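Local coordinates for lipoprotein (Shewanella oneidensis, PDB 3LHN) that has no established function but, as an NlpE-family lipoprotein with a calycin-type beta barrel, may take part in lipid binding or envelope sensing, at residues W29-G35 / T47-A53; C42-T48 / L59-G65. All coordinates share one frame; numbering follows the deposited sequence.

Contact 1 (W29-G35 / T47-A53); sequences WPGVYEG and TTLTLQA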
ATOM      1  N   TRP A  29      -0.069 -25.391  13.864  1.00  7.05           N
ATOM      2  CA  TRP A  29      -0.310 -24.036  13.323  1.00  7.08           C
ATOM      3  C   TRP A  29      -1.549 -23.889  12.424  1.00  7.78           C
ATOM      4  O   TRP A  29      -2.062 -22.816  12.341  1.00  7.88           O
ATOM      5  CB  TRP A  29       0.940 -23.420  12.660  1.00  7.13           C
ATOM      6  CG  TRP A  29       1.534 -24.292  11.564  1.00  7.94           C
ATOM      7  CD1 TRP A  29       2.568 -25.173  11.679  1.00  7.14           C
ATOM      8  CD2 TRP A  29       1.065 -24.400  10.216  1.00  7.27           C
ATOM      9  NE1 TRP A  29       2.754 -25.844  10.500  1.00  8.01           N
ATOM     10  CE2 TRP A  29       1.868 -25.371   9.579  1.00  8.07           C
ATOM     11  CE3 TRP A  29       0.030 -23.784   9.486  1.00  7.43           C
ATOM     12  CZ2 TRP A  29       1.694 -25.723   8.247  1.00  8.71           C
ATOM     13  CZ3 TRP A  29      -0.142 -24.136   8.177  1.00  8.59           C
ATOM     14  CH2 TRP A  29       0.680 -25.117   7.572  1.00  8.21           C
ATOM     15  N   PRO A  30      -2.004 -24.933  11.716  1.00  6.54           N
ATOM     16  CA  PRO A  30      -3.277 -24.756  10.950  1.00  7.74           C
ATOM     17  C   PRO A  30      -4.378 -24.335  11.938  1.00  8.41           C
ATOM     18  O   PRO A  30      -4.517 -24.910  12.994  1.00  9.16           O
ATOM     19  CB  PRO A  30      -3.511 -26.139  10.323  1.00  7.77           C
ATOM     20  CG  PRO A  30      -2.167 -26.730  10.226  1.00  7.76           C
ATOM     21  CD  PRO A  30      -1.458 -26.300  11.509  1.00  6.96           C
ATOM     22  N   GLY A  31      -5.119 -23.318  11.576  1.00  7.33           N
ATOM     23  CA  GLY A  31      -6.145 -22.805  12.442  1.00  8.01           C
ATOM     24  C   GLY A  31      -6.453 -21.355  12.184  1.00  6.95           C
ATOM     25  O   GLY A  31      -6.041 -20.782  11.166  1.00  7.89           O
ATOM     26  N   VAL A  32      -7.227 -20.787  13.097  1.00  6.75           N
ATOM     27  CA  VAL A  32      -7.780 -19.470  12.986  1.00  6.10           C
ATOM     28  C   VAL A  32      -7.203 -18.560  14.039  1.00  6.21           C
ATOM     29  O   VAL A  32      -7.188 -18.896  15.222  1.00  7.77           O
ATOM     30  CB  VAL A  32      -9.309 -19.529  13.167  1.00  6.55           C
ATOM     31  CG1 VAL A  32      -9.975 -18.139  13.046  1.00  9.00           C
ATOM     32  CG2 VAL A  32      -9.933 -20.517  12.155  1.00  8.15           C
ATOM     33  N   TYR A  33      -6.721 -17.408  13.642  1.00  6.45           N
ATOM     34  CA  TYR A  33      -6.061 -16.437  14.517  1.00  6.42           C
ATOM     35  C   TYR A  33      -6.728 -15.103  14.404  1.00  8.38           C
ATOM     36  O   TYR A  33      -7.111 -14.686  13.270  1.00  8.76           O
ATOM     37  CB  TYR A  33      -4.593 -16.324  14.095  1.00  6.73           C
ATOM     38  CG  TYR A  33      -3.813 -17.630  14.143  1.00  6.59           C
ATOM     39  CD1 TYR A  33      -3.846 -18.524  13.059  1.00  6.68           C
ATOM     40  CD2 TYR A  33      -3.009 -17.930  15.240  1.00  7.39           C
ATOM     41  CE1 TYR A  33      -3.176 -19.707  13.108  1.00  8.20           C
ATOM     42  CE2 TYR A  33      -2.296 -19.099  15.296  1.00  7.14           C
ATOM     43  CZ  TYR A  33      -2.386 -19.984  14.213  1.00  8.29           C
ATOM     44  OH  TYR A  33      -1.624 -21.156  14.247  1.00  8.82           O
ATOM     45  N   GLU A  34      -6.906 -14.423  15.532  1.00  7.65           N
ATOM     46  CA  GLU A  34      -7.659 -13.184  15.552  1.00  8.84           C
ATOM     47  C   GLU A  34      -6.963 -12.103  16.348  1.00  7.58           C
ATOM     48  O   GLU A  34      -6.261 -12.385  17.356  1.00  8.82           O
ATOM     49  CB  GLU A  34      -9.017 -13.452  16.218  1.00 11.38           C
ATOM     50  CG  GLU A  34      -9.902 -14.414  15.452  1.00 16.35           C
ATOM     51  CD  GLU A  34     -11.233 -14.724  16.128  1.00 20.06           C
ATOM     52  OE1 GLU A  34     -11.387 -14.502  17.332  1.00 25.21           O
ATOM     53  OE2 GLU A  34     -12.112 -15.263  15.451  1.00 25.12           O
ATOM     54  N   GLY A  35      -7.141 -10.863  15.927  1.00  7.80           N
ATOM     55  CA  GLY A  35      -6.668  -9.735  16.683  1.00  7.64           C
ATOM     56  C   GLY A  35      -7.172  -8.455  16.069  1.00  8.55           C
ATOM     57  O   GLY A  35      -7.918  -8.499  15.112  1.00 10.29           O
ATOM     58  N   THR A  47      -9.084  -8.450  12.563  1.00  8.27           N
ATOM     59  CA  THR A  47      -8.485  -9.414  11.653  1.00  8.61           C
ATOM     60  C   THR A  47      -8.728 -10.848  12.051  1.00  7.90           C
ATOM     61  O   THR A  47      -8.605 -11.205  13.220  1.00  9.08           O
ATOM     62  CB  THR A  47      -6.956  -9.173  11.640  1.00 10.64           C
ATOM     63  OG1 THR A  47      -6.708  -7.843  11.197  1.00 11.99           O
ATOM     64  CG2 THR A  47      -6.200 -10.197  10.733  1.00 11.48           C
ATOM     65  N   THR A  48      -9.073 -11.675  11.092  1.00  7.66           N
ATOM     66  CA  THR A  48      -9.228 -13.134  11.254  1.00  7.60           C
ATOM     67  C   THR A  48      -8.438 -13.777  10.134  1.00  8.33           C
ATOM     68  O   THR A  48      -8.701 -13.537   8.946  1.00  8.75           O
ATOM     69  CB  THR A  48     -10.712 -13.561  11.173  1.00  9.79           C
ATOM     70  OG1 THR A  48     -11.507 -12.772  12.086  1.00 11.64           O
ATOM     71  CG2 THR A  48     -10.851 -15.053  11.495  1.00 10.75           C
ATOM     72  N   LEU A  49      -7.389 -14.516  10.493  1.00  6.91           N
ATOM     73  CA  LEU A  49      -6.494 -15.164   9.510  1.00  7.18           C
ATOM     74  C   LEU A  49      -6.541 -16.650   9.770  1.00  7.14           C
ATOM     75  O   LEU A  49      -6.218 -17.118  10.852  1.00  7.25           O
ATOM     76  CB  LEU A  49      -5.093 -14.601   9.653  1.00  7.87           C
ATOM     77  CG  LEU A  49      -4.020 -15.237   8.793  1.00  8.41           C
ATOM     78  CD1 LEU A  49      -4.406 -15.259   7.276  1.00  8.28           C
ATOM     79  CD2 LEU A  49      -2.699 -14.466   8.985  1.00  9.13           C
ATOM     80  N   THR A  50      -6.959 -17.379   8.738  1.00  6.48           N
ATOM     81  CA  THR A  50      -7.136 -18.837   8.767  1.00  7.64           C
ATOM     82  C   THR A  50      -6.057 -19.456   7.887  1.00  6.75           C
ATOM     83  O   THR A  50      -5.993 -19.165   6.703  1.00  7.52           O
ATOM     84  CB  THR A  50      -8.519 -19.275   8.308  1.00  8.31           C
ATOM     85  OG1 THR A  50      -9.492 -18.641   9.131  1.00 10.19           O
ATOM     86  CG2 THR A  50      -8.669 -20.764   8.444  1.00  9.58           C
ATOM     87  N   LEU A  51      -5.248 -20.336   8.456  1.00  6.67           N
ATOM     88  CA  LEU A  51      -4.183 -21.048   7.757  1.00  6.58           C
ATOM     89  C   LEU A  51      -4.547 -22.514   7.627  1.00  8.08           C
ATOM     90  O   LEU A  51      -4.995 -23.145   8.588  1.00  7.30           O
ATOM     91  CB  LEU A  51      -2.851 -20.973   8.512  1.00  6.88           C
ATOM     92  CG  LEU A  51      -2.347 -19.587   8.905  1.00  8.52           C
ATOM     93  CD1 LEU A  51      -0.957 -19.756   9.595  1.00  7.73           C
ATOM     94  CD2 LEU A  51      -2.241 -18.619   7.700  1.00  8.04           C
ATOM     95  N   GLN A  52      -4.376 -23.087   6.455  1.00  7.82           N
ATOM     96  CA  GLN A  52      -4.515 -24.531   6.250  1.00  8.32           C
ATOM     97  C   GLN A  52      -3.176 -25.223   6.094  1.00  7.78           C
ATOM     98  O   GLN A  52      -2.202 -24.624   5.630  1.00  7.81           O
ATOM     99  CB  GLN A  52      -5.335 -24.815   4.990  1.00  9.71           C
ATOM    100  CG  GLN A  52      -6.617 -24.111   4.906  1.00 11.26           C
ATOM    101  CD  GLN A  52      -7.617 -24.471   5.982  1.00 11.60           C
ATOM    102  OE1 GLN A  52      -7.580 -25.576   6.585  1.00 14.14           O
ATOM    103  NE2 GLN A  52      -8.577 -23.558   6.183  1.00 13.38           N
ATOM    104  N   ALA A  53      -3.152 -26.532   6.361  1.00  7.64           N
ATOM    105  CA  ALA A  53      -1.947 -27.347   6.277  1.00  7.53           C
ATOM    106  C   ALA A  53      -1.344 -27.327   4.893  1.00  8.00           C
ATOM    107  O   ALA A  53      -0.119 -27.517   4.743  1.00  9.51           O
ATOM    108  CB  ALA A  53      -2.261 -28.814   6.694  1.00  8.09           C
TER
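L49 O is gripped by three groups of 29-35: Y33 N donates a 2.8 Å hydrogen bond to it, V32 CA turns a C-H to it, and Y33 CD1 meets it with the edge of the phenol ring. The amide sits 28° out of the L49 carbonyl plane. The return bond, L49 N to Y33 O, is straighter, with 170° at the hydrogen. Paired bonds also join G31 with L51 and G35 with T47, and the strands run antiparallel: this is the first hairpin of an eight-stranded calycin-type barrel. Y33, L49 and L51 share the inward face, where all three also touch L101 of strand 100-103. Y33 CG stands anti to its carbonyl carbon (chi1 -58°), which lays the ring along the strand and lets Y33 OH donate to W29 O at 2.6 Å. On the outward face V32 straddles two threonines, CG1 reaching T48 CG2 at 3.6 Å while V32 CG2 abuts T50 OG1. The E34 carboxylate beside T48 pairs with K124. Just before strand 31-37, W29 presents its six-membered ring edge-on, CZ3 lying 3.3 Å from Q52 O and CE3 against L51 CB. With an alanine here, L51 CB and CD1 would probably lose the indole edge packed against them, and Q24 O the N-H it accepts. P30 CD lies over one face of that indole, toward its rim.

Contact 2 (C42-T48 / L59-G65); sequences CEGIQTT and LKSIYLG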
ATOM      1  N   CYS A  42      -7.410   4.585  10.197  1.00  9.08           N
ATOM      2  CA  CYS A  42      -8.704   4.176  10.725  1.00  9.72           C
ATOM      3  C   CYS A  42      -8.525   3.651  12.125  1.00  9.56           C
ATOM      4  O   CYS A  42      -7.405   3.530  12.620  1.00  8.33           O
ATOM      5  CB  CYS A  42      -9.371   3.188   9.785  1.00 10.62           C
ATOM      6  SG  CYS A  42      -8.966   1.443   9.935  1.00 11.02           S
ATOM      7  N   GLU A  43      -9.644   3.332  12.756  1.00  8.90           N
ATOM      8  CA  GLU A  43      -9.621   2.960  14.155  1.00  9.28           C
ATOM      9  C   GLU A  43      -8.763   1.730  14.430  1.00  9.52           C
ATOM     10  O   GLU A  43      -8.076   1.630  15.450  1.00  9.24           O
ATOM     11  CB  GLU A  43     -11.068   2.737  14.615  1.00  9.68           C
ATOM     12  CG  GLU A  43     -11.148   2.003  15.942  1.00 12.60           C
ATOM     13  CD  GLU A  43     -12.538   1.937  16.509  1.00 15.54           C
ATOM     14  OE1 GLU A  43     -13.365   2.812  16.199  1.00 17.62           O
ATOM     15  OE2 GLU A  43     -12.727   1.040  17.343  1.00 20.13           O
ATOM     16  N   GLY A  44      -8.831   0.723  13.555  1.00  8.45           N
ATOM     17  CA  GLY A  44      -8.104  -0.490  13.750  1.00  8.86           C
ATOM     18  C   GLY A  44      -8.597  -1.519  12.735  1.00  8.12           C
ATOM     19  O   GLY A  44      -9.585  -1.267  12.056  1.00  9.43           O
ATOM     20  N   ILE A  45      -7.913  -2.650  12.663  1.00  8.62           N
ATOM     21  CA  ILE A  45      -8.264  -3.665  11.672  1.00  8.24           C
ATOM     22  C   ILE A  45      -8.609  -4.955  12.420  1.00  8.83           C
ATOM     23  O   ILE A  45      -7.695  -5.656  12.899  1.00  9.03           O
ATOM     24  CB  ILE A  45      -7.167  -3.949  10.665  1.00  9.52           C
ATOM     25  CG1 ILE A  45      -6.528  -2.666  10.109  1.00 10.61           C
ATOM     26  CG2 ILE A  45      -7.746  -4.764   9.511  1.00 10.19           C
ATOM     27  CD1 ILE A  45      -5.295  -2.943   9.245  1.00 13.38           C
ATOM     28  N   GLN A  46      -9.895  -5.250  12.551  1.00  8.18           N
ATOM     29  CA  GLN A  46     -10.310  -6.488  13.203  1.00  8.77           C
ATOM     30  C   GLN A  46     -10.023  -7.608  12.227  1.00  8.21           C
ATOM     31  O   GLN A  46     -10.662  -7.711  11.174  1.00  9.43           O
ATOM     32  CB  GLN A  46     -11.769  -6.394  13.567  1.00 12.10           C
ATOM     33  CG  GLN A  46     -12.366  -7.605  14.219  1.00 16.01           C
ATOM     34  CD  GLN A  46     -13.780  -7.346  14.769  1.00 20.49           C
ATOM     35  OE1 GLN A  46     -14.100  -6.255  15.276  1.00 24.45           O
ATOM     36  NE2 GLN A  46     -14.624  -8.351  14.656  1.00 25.12           N
ATOM     37  N   THR A  47      -9.084  -8.450  12.563  1.00  8.27           N
ATOM     38  CA  THR A  47      -8.485  -9.414  11.653  1.00  8.61           C
ATOM     39  C   THR A  47      -8.728 -10.848  12.051  1.00  7.90           C
ATOM     40  O   THR A  47      -8.605 -11.205  13.220  1.00  9.08           O
ATOM     41  CB  THR A  47      -6.956  -9.173  11.640  1.00 10.64           C
ATOM     42  OG1 THR A  47      -6.708  -7.843  11.197  1.00 11.99           O
ATOM     43  CG2 THR A  47      -6.200 -10.197  10.733  1.00 11.48           C
ATOM     44  N   THR A  48      -9.073 -11.675  11.092  1.00  7.66           N
ATOM     45  CA  THR A  48      -9.228 -13.134  11.254  1.00  7.60           C
ATOM     46  C   THR A  48      -8.438 -13.777  10.134  1.00  8.33           C
ATOM     47  O   THR A  48      -8.701 -13.537   8.946  1.00  8.75           O
ATOM     48  CB  THR A  48     -10.712 -13.561  11.173  1.00  9.79           C
ATOM     49  OG1 THR A  48     -11.507 -12.772  12.086  1.00 11.64           O
ATOM     50  CG2 THR A  48     -10.851 -15.053  11.495  1.00 10.75           C
ATOM     51  N   LEU A  59      -8.164 -14.557   4.730  1.00  9.15           N
ATOM     52  CA  LEU A  59      -7.990 -13.431   5.622  1.00  9.31           C
ATOM     53  C   LEU A  59      -9.257 -12.599   5.545  1.00 10.27           C
ATOM     54  O   LEU A  59      -9.782 -12.345   4.427  1.00  9.93           O
ATOM     55  CB  LEU A  59      -6.796 -12.599   5.185  1.00 11.58           C
ATOM     56  CG  LEU A  59      -6.514 -11.276   5.873  1.00 12.74           C
ATOM     57  CD1 LEU A  59      -6.109 -11.466   7.342  1.00 13.73           C
ATOM     58  CD2 LEU A  59      -5.419 -10.446   5.104  1.00 15.74           C
ATOM     59  N   LYS A  60      -9.842 -12.267   6.694  0.70  9.48           N
ATOM     60  CA  LYS A  60     -10.883 -11.259   6.759  0.70  9.71           C
ATOM     61  C   LYS A  60     -10.340 -10.096   7.576  0.70  9.42           C
ATOM     62  O   LYS A  60      -9.767 -10.267   8.667  0.70  9.40           O
ATOM     63  CB  LYS A  60     -12.158 -11.813   7.367  0.70  9.98           C
ATOM     64  CG  LYS A  60     -13.238 -10.743   7.520  0.70 12.11           C
ATOM     65  CD  LYS A  60     -14.450 -11.364   8.210  0.70 14.58           C
ATOM     66  CE  LYS A  60     -15.683 -10.539   8.085  0.70 15.94           C
ATOM     67  NZ  LYS A  60     -16.746 -11.291   8.855  0.70 18.97           N
ATOM     68  N   SER A  61     -10.572  -8.905   7.078  1.00  9.78           N
ATOM     69  CA  SER A  61     -10.095  -7.663   7.728  1.00  9.34           C
ATOM     70  C   SER A  61     -11.239  -6.674   7.751  1.00 10.57           C
ATOM     71  O   SER A  61     -11.669  -6.260   6.685  1.00 12.21           O
ATOM     72  CB  SER A  61      -8.950  -7.017   6.944  1.00 11.33           C
ATOM     73  OG  SER A  61      -7.834  -7.904   6.778  1.00 13.73           O
ATOM     74  N   ILE A  62     -11.767  -6.335   8.924  1.00  9.35           N
ATOM     75  CA  ILE A  62     -12.763  -5.279   9.042  1.00 10.04           C
ATOM     76  C   ILE A  62     -12.058  -4.023   9.485  1.00  9.47           C
ATOM     77  O   ILE A  62     -11.469  -3.941  10.589  1.00  9.21           O
ATOM     78  CB  ILE A  62     -13.850  -5.620  10.050  1.00 11.75           C
ATOM     79  CG1 ILE A  62     -14.442  -7.004   9.689  1.00 14.10           C
ATOM     80  CG2 ILE A  62     -14.896  -4.524  10.141  1.00 12.37           C
ATOM     81  CD1 ILE A  62     -15.569  -7.413  10.617  1.00 17.95           C
ATOM     82  N   TYR A  63     -12.053  -3.034   8.588  1.00  9.15           N
ATOM     83  CA  TYR A  63     -11.479  -1.738   8.876  1.00  9.05           C
ATOM     84  C   TYR A  63     -12.515  -0.948   9.660  1.00  9.58           C
ATOM     85  O   TYR A  63     -13.537  -0.504   9.131  1.00 11.32           O
ATOM     86  CB  TYR A  63     -11.040  -1.062   7.586  1.00  9.29           C
ATOM     87  CG  TYR A  63      -9.825  -1.704   6.992  1.00 10.66           C
ATOM     88  CD1 TYR A  63      -9.876  -2.870   6.235  1.00 11.95           C
ATOM     89  CD2 TYR A  63      -8.577  -1.164   7.210  1.00 12.17           C
ATOM     90  CE1 TYR A  63      -8.702  -3.468   5.732  1.00 13.15           C
ATOM     91  CE2 TYR A  63      -7.437  -1.742   6.710  1.00 13.41           C
ATOM     92  CZ  TYR A  63      -7.492  -2.886   5.976  1.00 14.40           C
ATOM     93  OH  TYR A  63      -6.313  -3.432   5.502  1.00 17.19           O
ATOM     94  N   LEU A  64     -12.232  -0.757  10.928  1.00  9.70           N
ATOM     95  CA  LEU A  64     -13.146  -0.188  11.903  1.00 11.25           C
ATOM     96  C   LEU A  64     -13.175   1.333  11.795  1.00 12.38           C
ATOM     97  O   LEU A  64     -12.236   1.964  11.312  1.00 11.41           O
ATOM     98  CB  LEU A  64     -12.694  -0.548  13.321  1.00 11.20           C
ATOM     99  CG  LEU A  64     -12.588  -2.042  13.578  1.00 12.35           C
ATOM    100  CD1 LEU A  64     -11.910  -2.255  14.940  1.00 13.05           C
ATOM    101  CD2 LEU A  64     -13.972  -2.743  13.434  1.00 12.86           C
ATOM    102  N   GLY A  65     -14.260   1.905  12.287  1.00 14.05           N
ATOM    103  CA  GLY A  65     -14.429   3.348  12.355  1.00 14.36           C
ATOM    104  C   GLY A  65     -15.725   3.822  11.765  1.00 14.92           C
ATOM    105  O   GLY A  65     -16.636   3.036  11.453  1.00 14.36           O
TER
HETATM  106  O   HOH W   1      -5.882  -7.817   8.584  1.00 16.71           O
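The Y63 ring carries I45 on one face and C42 at its edge. I45 CG2 stands 4.0 Å from the ring centroid and 10° off the normal, a CH-pi contact over the middle of the ring, while the other branch runs to the rim, where I45 CD1 meets Y63 CE2 at 3.5 Å. The first torsion of I45 sets this division: CG2 is anti to the backbone N and CG1 lies beside that N (chi1 -46°), placing CG2 over the ring and sending CG1 and CD1 to its rim. C42 SG approaches near the ring plane, 3.8 Å from Y63 CD2, as a sulfur-aromatic contact; the same sulfur forms the disulfide to C39, a pair with CXXC spacing. F71 meets the Y63 ring with its plane steeply inclined. These groups lie at the open end of the second antiparallel hairpin of the calycin-type barrel, away from its turn. I45 and Y63 are a non-hydrogen-bonded pair, which accounts for their side chains lying alongside each other. Two-bond pairs join Q46 with I62 and T48 with K60; the I62 N to Q46 O bond is nearly straight, at 171°.

On the reverse face L64 folds over the backbone of G44, its CB 3.4 Å from G44 O. E43 lies obliquely across L64, and its OE1 is hydrogen-bonded to T112 of the second subunit, so this corner also takes part in the assembly. The E43 N to L64 O bond is long, 3.3 Å, with the donor well above the carbonyl plane.

Toward the far end, T47 CG2 packs against L59 CD1. T47 OG1 donates to I45 O within its own strand and accepts from a water at 2.7 Å; that water also hydrogen-bonds S61 OG, bridging the two strands where their hydroxyls do not meet directly.

How the contacts relate
Contacts 1 and 2 lie on neighbouring strand pairs of one barrel sheet, with centres about 15 Å apart. Strand 44-51 belongs to both: it pairs with 31-37 in contact 1 and with 56-64 in contact 2, sharing T47 and T48. Along the chain the order is 29-35, 42-48, 47-53, 59-65, so the segments alternate. Direct packing also joins them, L49 CB lying 4.0 Å from L59 CD1. Contact 1 is nearer the centre of the chain in space, its centre about 7 Å from the chain centre against about 13 Å for contact 2. Strand 44-51 thus runs between the more central contact 1 and the end that carries the disulfide and meets the second subunit.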